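PDB 3QY7: tyrosine-protein phosphatase YwqE from Bacillus subtilis, which removes phosphate from tyrosine residues of the phosphoproteins YwqD, YwqF and Ssb, as a manganese-dependent phosphatase of the PHP-like TIM-barrel type. Local coordinates for residues A159-S164 with F190-A195; S166-F171 with N202-E207. All blocks are in the same frame, centred on the assembly; numbering follows the deposited sequence. Where two conformers were deposited one is given.

Contact 1 of 2, residues A159-S164 with F190-A195; sequences ASQITS and FVASDA. With FE (Fe (III) ion), chain C.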
loop_
_atom_site.group_PDB
_atom_site.type_symbol
_atom_site.label_atom_id
_atom_site.label_comp_id
_atom_site.label_asym_id
_atom_site.label_seq_id
_atom_site.Cartn_x
_atom_site.Cartn_y
_atom_site.Cartn_z
ATOM N N ALA A 159 0.267 10.921 -2.827
ATOM C CA ALA A 159 -0.672 9.916 -3.333
ATOM C C ALA A 159 -1.193 9.094 -2.169
ATOM O O ALA A 159 -0.648 9.141 -1.067
ATOM C CB ALA A 159 0.052 9.006 -4.347
ATOM N N SER A 160 -2.247 8.311 -2.405
ATOM C CA SER A 160 -2.686 7.379 -1.361
ATOM C C SER A 160 -3.184 6.044 -1.919
ATOM O O SER A 160 -3.560 5.945 -3.090
ATOM C CB SER A 160 -3.728 8.016 -0.417
ATOM O OG SER A 160 -5.038 7.950 -0.938
ATOM N N GLN A 161 -3.187 5.052 -1.048
ATOM C CA GLN A 161 -3.519 3.675 -1.410
ATOM C C GLN A 161 -4.606 3.158 -0.474
ATOM O O GLN A 161 -4.426 3.107 0.751
ATOM C CB GLN A 161 -2.243 2.816 -1.346
ATOM C CG GLN A 161 -2.504 1.303 -1.257
ATOM C CD GLN A 161 -2.506 0.801 0.166
ATOM O OE1 GLN A 161 -1.627 1.133 0.957
ATOM N NE2 GLN A 161 -3.478 -0.065 0.494
ATOM N N ILE A 162 -5.729 2.781 -1.077
ATOM C CA ILE A 162 -6.863 2.216 -0.368
ATOM C C ILE A 162 -6.711 0.703 -0.278
ATOM O O ILE A 162 -6.043 0.085 -1.110
ATOM C CB ILE A 162 -8.195 2.614 -1.037
ATOM C CG1 ILE A 162 -9.356 2.479 -0.047
ATOM C CG2 ILE A 162 -8.447 1.856 -2.358
ATOM C CD1 ILE A 162 -10.207 3.701 -0.044
ATOM N N THR A 163 -7.324 0.114 0.738
ATOM C CA THR A 163 -7.252 -1.337 0.940
ATOM C C THR A 163 -8.383 -2.027 0.192
ATOM O O THR A 163 -9.529 -1.598 0.298
ATOM C CB THR A 163 -7.396 -1.711 2.441
ATOM O OG1 THR A 163 -6.611 -0.812 3.252
ATOM C CG2 THR A 163 -6.938 -3.131 2.690
ATOM N N SER A 164 -8.063 -3.092 -0.550
ATOM C CA SER A 164 -9.083 -3.875 -1.259
ATOM C C SER A 164 -10.169 -4.297 -0.295
ATOM O O SER A 164 -11.340 -4.118 -0.594
ATOM C CB SER A 164 -8.500 -5.112 -1.946
ATOM O OG SER A 164 -7.569 -4.765 -2.972
ATOM N N PHE A 190 -4.199 4.124 -5.783
ATOM C CA PHE A 190 -3.891 2.688 -5.853
ATOM C C PHE A 190 -4.899 1.905 -5.012
ATOM O O PHE A 190 -5.433 2.428 -4.022
ATOM C CB PHE A 190 -2.507 2.370 -5.251
ATOM C CG PHE A 190 -1.381 3.204 -5.780
ATOM C CD1 PHE A 190 -0.733 2.857 -6.967
ATOM C CD2 PHE A 190 -0.922 4.301 -5.055
ATOM C CE1 PHE A 190 0.333 3.614 -7.444
ATOM C CE2 PHE A 190 0.161 5.068 -5.526
ATOM C CZ PHE A 190 0.789 4.725 -6.711
ATOM N N VAL A 191 -5.137 0.649 -5.386
ATOM C CA VAL A 191 -5.854 -0.285 -4.533
ATOM C C VAL A 191 -4.898 -1.448 -4.273
ATOM O O VAL A 191 -4.233 -1.938 -5.205
ATOM C CB VAL A 191 -7.144 -0.809 -5.210
ATOM C CG1 VAL A 191 -7.966 -1.607 -4.211
ATOM C CG2 VAL A 191 -7.961 0.339 -5.817
ATOM N N ALA A 192 -4.777 -1.858 -3.019
ATOM C CA ALA A 192 -3.851 -2.925 -2.678
ATOM C C ALA A 192 -4.382 -3.759 -1.524
ATOM O O ALA A 192 -5.235 -3.302 -0.755
ATOM C CB ALA A 192 -2.437 -2.353 -2.347
ATOM N N SER A 193 -3.853 -4.971 -1.400
ATOM C CA SER A 193 -4.377 -5.942 -0.437
ATOM C C SER A 193 -4.116 -5.627 1.017
ATOM O O SER A 193 -4.997 -5.839 1.857
ATOM C CB SER A 193 -3.830 -7.351 -0.718
ATOM O OG SER A 193 -2.446 -7.444 -0.373
ATOM N N ASP A 194 -2.878 -5.219 1.332
ATOM C CA ASP A 194 -2.437 -5.165 2.704
ATOM C C ASP A 194 -2.691 -6.548 3.349
ATOM O O ASP A 194 -3.041 -6.647 4.530
ATOM C CB ASP A 194 -3.202 -4.055 3.438
ATOM C CG ASP A 194 -2.514 -3.600 4.689
ATOM O OD1 ASP A 194 -1.440 -4.140 5.063
ATOM O OD2 ASP A 194 -3.062 -2.662 5.310
ATOM N N ALA A 195 -2.540 -7.613 2.568
ATOM C CA ALA A 195 -2.770 -8.964 3.083
ATOM C C ALA A 195 -1.820 -9.352 4.208
ATOM O O ALA A 195 -0.616 -9.076 4.149
ATOM C CB ALA A 195 -2.684 -10.002 1.941
HETATM FE FE FE C . 0.173 -2.921 6.001
HETATM O O HOH W 1 -3.945 -0.885 3.119
HETATM O O HOH W 2 -5.661 -1.797 5.914
HETATM O O HOH W 3 -1.064 -1.641 6.590
#
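Strands 159-163 and 190-192 run parallel, Q161 beside F190, I162 beside V191 and T163 beside A192, with their short axes 36° apart. I162 bonds across through both N and O: I162 N gives to F190 O at 3.0 Å and I162 O takes A192 N at 3.0 Å. S164 N carries the pairing one residue past the strand, reaching A192 O at 2.8 Å, while F190 N to S160 O is weak. On one face Q161 and F190 meet at their CB atoms, crossing at about a right angle. With CG anti to its backbone N (chi1 161°) and a bend at chi2, Q161 brings CG and NE2 against the A192 CB methyl, each 3.8 Å from it; its OE1 is hydrogen-bonded to ND1 of H5. NE2 also bonds a water that donates to D194 OD2 and to T163 OG1, which E138 also bonds; a second water links those oxygens again. A third donates to D194 OD2 and also binds the iron ion that D194 OD1 holds at 2.2 Å, a site shared with H5, H7 and E80. On the other face I162 CG2 lies 3.8 Å from V191 CG2. These are neighbouring TIM-barrel strands joined by a helical crossover, D194 lying just past the C-terminal end of 190-192; strand 131-135 flanks 159-163, helix 219-232 packs on F190 and V191, and L167 of helix 164-168 touches I162 and V191.

Contact 2 of 2, residues S166-F171 with N202-E207; sequences SLAGIF and NFHTQE
I170 sets its CG2 methyl squarely over one face of the H204 imidazole, 3.6 Å from the ring centroid and 10° off the normal, a CH-pi contact. The two side chains come from opposite directions. CG1 of I170 sits between the backbone N and the carbonyl carbon (chi1 71°) and, with the chain extended at chi2, CD1 reaches over the same face, out past its CD2 side, 3.7 Å from H204 CD2. A168 adds the second patch: its CB methyl packs 3.9 Å from E207 CB and 4.0 Å from H204 CB, so the last turn of one helix rests on the start of another, with no hydrogen bond between the two segments. N202 turns its ND2 to another partner, V198 O. G169, with its positive phi of 90°, ends helix 164-168 in a Schellman motif; beyond it the chain turns and I170 faces H204. H204 itself occupies the N-cap position of helix 205-216. The contact joins the C-terminal end of helix 164-168 to the N-terminal end of helix 205-216, with L167 reaching A208 and L212 of helix 205-216, and S179 and L180 of helix 173-184.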
loop_
_atom_site.group_PDB
_atom_site.type_symbol
_atom_site.label_atom_id
_atom_site.label_comp_id
_atom_site.label_asym_id
_atom_site.label_seq_id
_atom_site.Cartn_x
_atom_site.Cartn_y
_atom_site.Cartn_z
ATOM N N SER A 166 -11.300 -3.002 2.415
ATOM C CA SER A 166 -12.179 -1.896 2.812
ATOM C C SER A 166 -13.313 -1.699 1.827
ATOM O O SER A 166 -14.484 -1.594 2.223
ATOM C CB SER A 166 -11.390 -0.587 2.944
ATOM O OG SER A 166 -10.403 -0.711 3.945
ATOM N N LEU A 167 -12.960 -1.627 0.547
ATOM C CA LEU A 167 -13.914 -1.547 -0.549
ATOM C C LEU A 167 -14.826 -2.769 -0.625
ATOM O O LEU A 167 -16.002 -2.626 -0.974
ATOM C CB LEU A 167 -13.186 -1.358 -1.886
ATOM C CG LEU A 167 -12.549 0.030 -2.088
ATOM C CD1 LEU A 167 -11.575 0.019 -3.245
ATOM C CD2 LEU A 167 -13.611 1.128 -2.269
ATOM N N ALA A 168 -14.287 -3.942 -0.283
ATOM C CA ALA A 168 -15.011 -5.219 -0.393
ATOM C C ALA A 168 -15.947 -5.463 0.793
ATOM O O ALA A 168 -16.791 -6.363 0.745
ATOM C CB ALA A 168 -14.031 -6.382 -0.547
ATOM N N GLY A 169 -15.791 -4.672 1.851
ATOM C CA GLY A 169 -16.653 -4.761 3.038
ATOM C C GLY A 169 -16.213 -5.714 4.140
ATOM O O GLY A 169 -16.920 -5.846 5.153
ATOM N N ILE A 170 -15.055 -6.367 3.979
ATOM C CA ILE A 170 -14.608 -7.379 4.968
ATOM C C ILE A 170 -14.153 -6.792 6.307
ATOM O O ILE A 170 -13.906 -7.524 7.277
ATOM C CB ILE A 170 -13.540 -8.362 4.411
ATOM C CG1 ILE A 170 -12.191 -7.658 4.220
ATOM C CG2 ILE A 170 -14.056 -9.065 3.134
ATOM C CD1 ILE A 170 -11.041 -8.575 3.835
ATOM N N PHE A 171 -14.037 -5.473 6.354
ATOM C CA PHE A 171 -13.714 -4.794 7.593
ATOM C C PHE A 171 -14.896 -3.964 8.073
ATOM O O PHE A 171 -14.749 -3.060 8.904
ATOM C CB PHE A 171 -12.434 -3.967 7.448
ATOM C CG PHE A 171 -11.235 -4.788 7.048
ATOM C CD1 PHE A 171 -10.871 -5.924 7.776
ATOM C CD2 PHE A 171 -10.467 -4.425 5.941
ATOM C CE1 PHE A 171 -9.763 -6.692 7.413
ATOM C CE2 PHE A 171 -9.355 -5.180 5.564
ATOM C CZ PHE A 171 -9.002 -6.321 6.300
ATOM N N ASN A 202 -7.093 -10.998 4.164
ATOM C CA ASN A 202 -6.619 -11.559 2.934
ATOM C C ASN A 202 -6.785 -10.629 1.720
ATOM O O ASN A 202 -6.790 -9.481 1.914
ATOM C CB ASN A 202 -7.196 -12.916 2.719
ATOM C CG ASN A 202 -8.644 -12.894 2.709
ATOM O OD1 ASN A 202 -9.230 -11.859 2.592
ATOM N ND2 ASN A 202 -9.244 -14.031 2.785
ATOM N N PHE A 203 -6.795 -11.116 0.504
ATOM C CA PHE A 203 -6.709 -10.202 -0.611
ATOM C C PHE A 203 -8.000 -9.450 -1.071
ATOM O O PHE A 203 -8.029 -8.250 -1.016
ATOM C CB PHE A 203 -6.075 -10.935 -1.797
ATOM C CG PHE A 203 -4.633 -11.265 -1.598
ATOM C CD1 PHE A 203 -4.271 -12.350 -0.855
ATOM C CD2 PHE A 203 -3.631 -10.489 -2.113
ATOM C CE1 PHE A 203 -2.993 -12.636 -0.629
ATOM C CE2 PHE A 203 -2.378 -10.798 -1.892
ATOM C CZ PHE A 203 -2.043 -11.868 -1.129
ATOM N N HIS A 204 -9.045 -10.188 -1.442
ATOM C CA HIS A 204 -10.315 -9.569 -1.845
ATOM C C HIS A 204 -10.175 -8.597 -3.023
ATOM O O HIS A 204 -10.930 -7.632 -3.184
ATOM C CB HIS A 204 -11.055 -9.013 -0.617
ATOM C CG HIS A 204 -11.799 -10.084 0.115
ATOM N ND1 HIS A 204 -13.097 -10.429 -0.197
ATOM C CD2 HIS A 204 -11.392 -10.973 1.047
ATOM C CE1 HIS A 204 -13.477 -11.445 0.555
ATOM N NE2 HIS A 204 -12.462 -11.785 1.330
ATOM N N THR A 205 -9.195 -8.908 -3.862
ATOM C CA THR A 205 -8.803 -8.078 -4.986
ATOM C C THR A 205 -9.920 -7.904 -6.019
ATOM O O THR A 205 -10.281 -6.777 -6.373
ATOM C CB THR A 205 -7.560 -8.690 -5.670
ATOM O OG1 THR A 205 -6.612 -9.089 -4.662
ATOM C CG2 THR A 205 -6.918 -7.693 -6.599
ATOM N N GLN A 206 -10.456 -9.021 -6.501
ATOM C CA GLN A 206 -11.508 -8.987 -7.517
ATOM C C GLN A 206 -12.793 -8.389 -6.970
ATOM O O GLN A 206 -13.490 -7.637 -7.684
ATOM C CB GLN A 206 -11.740 -10.387 -8.088
ATOM C CG GLN A 206 -10.558 -10.895 -8.919
ATOM C CD GLN A 206 -10.250 -10.060 -10.154
ATOM O OE1 GLN A 206 -11.136 -9.452 -10.762
ATOM N NE2 GLN A 206 -8.983 -10.031 -10.531
ATOM N N GLU A 207 -13.081 -8.688 -5.711
ATOM C CA GLU A 207 -14.262 -8.171 -5.038
ATOM C C GLU A 207 -14.251 -6.638 -5.022
ATOM O O GLU A 207 -15.247 -5.999 -5.386
ATOM C CB GLU A 207 -14.359 -8.783 -3.643
ATOM C CG GLU A 207 -14.590 -10.306 -3.672
ATOM C CD GLU A 207 -13.330 -11.194 -3.648
ATOM O OE1 GLU A 207 -12.241 -10.835 -4.180
ATOM O OE2 GLU A 207 -13.464 -12.314 -3.091
#

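Overall arrangement
Contact 1 is buried, about 5 Å from the centre of the chain, and contact 2 is a surface contact about 14 Å from it; their own centres are 10 Å apart. The chain joins them twice: strand 159-163 leads into helix 164-168, and strand 190-192 precedes helix 205-216, so two consecutive strand-to-helix passages of the barrel meet first as strands, then as helix ends. F203 and H204 bridge the two, with S164 CB packing on F203 O and S193 CB on the F203 ring. Contact 1 combines backbone hydrogen bonds with waters and an iron ligand; contact 2 is apolar, methyl groups against an imidazole face, and lies away from the metals.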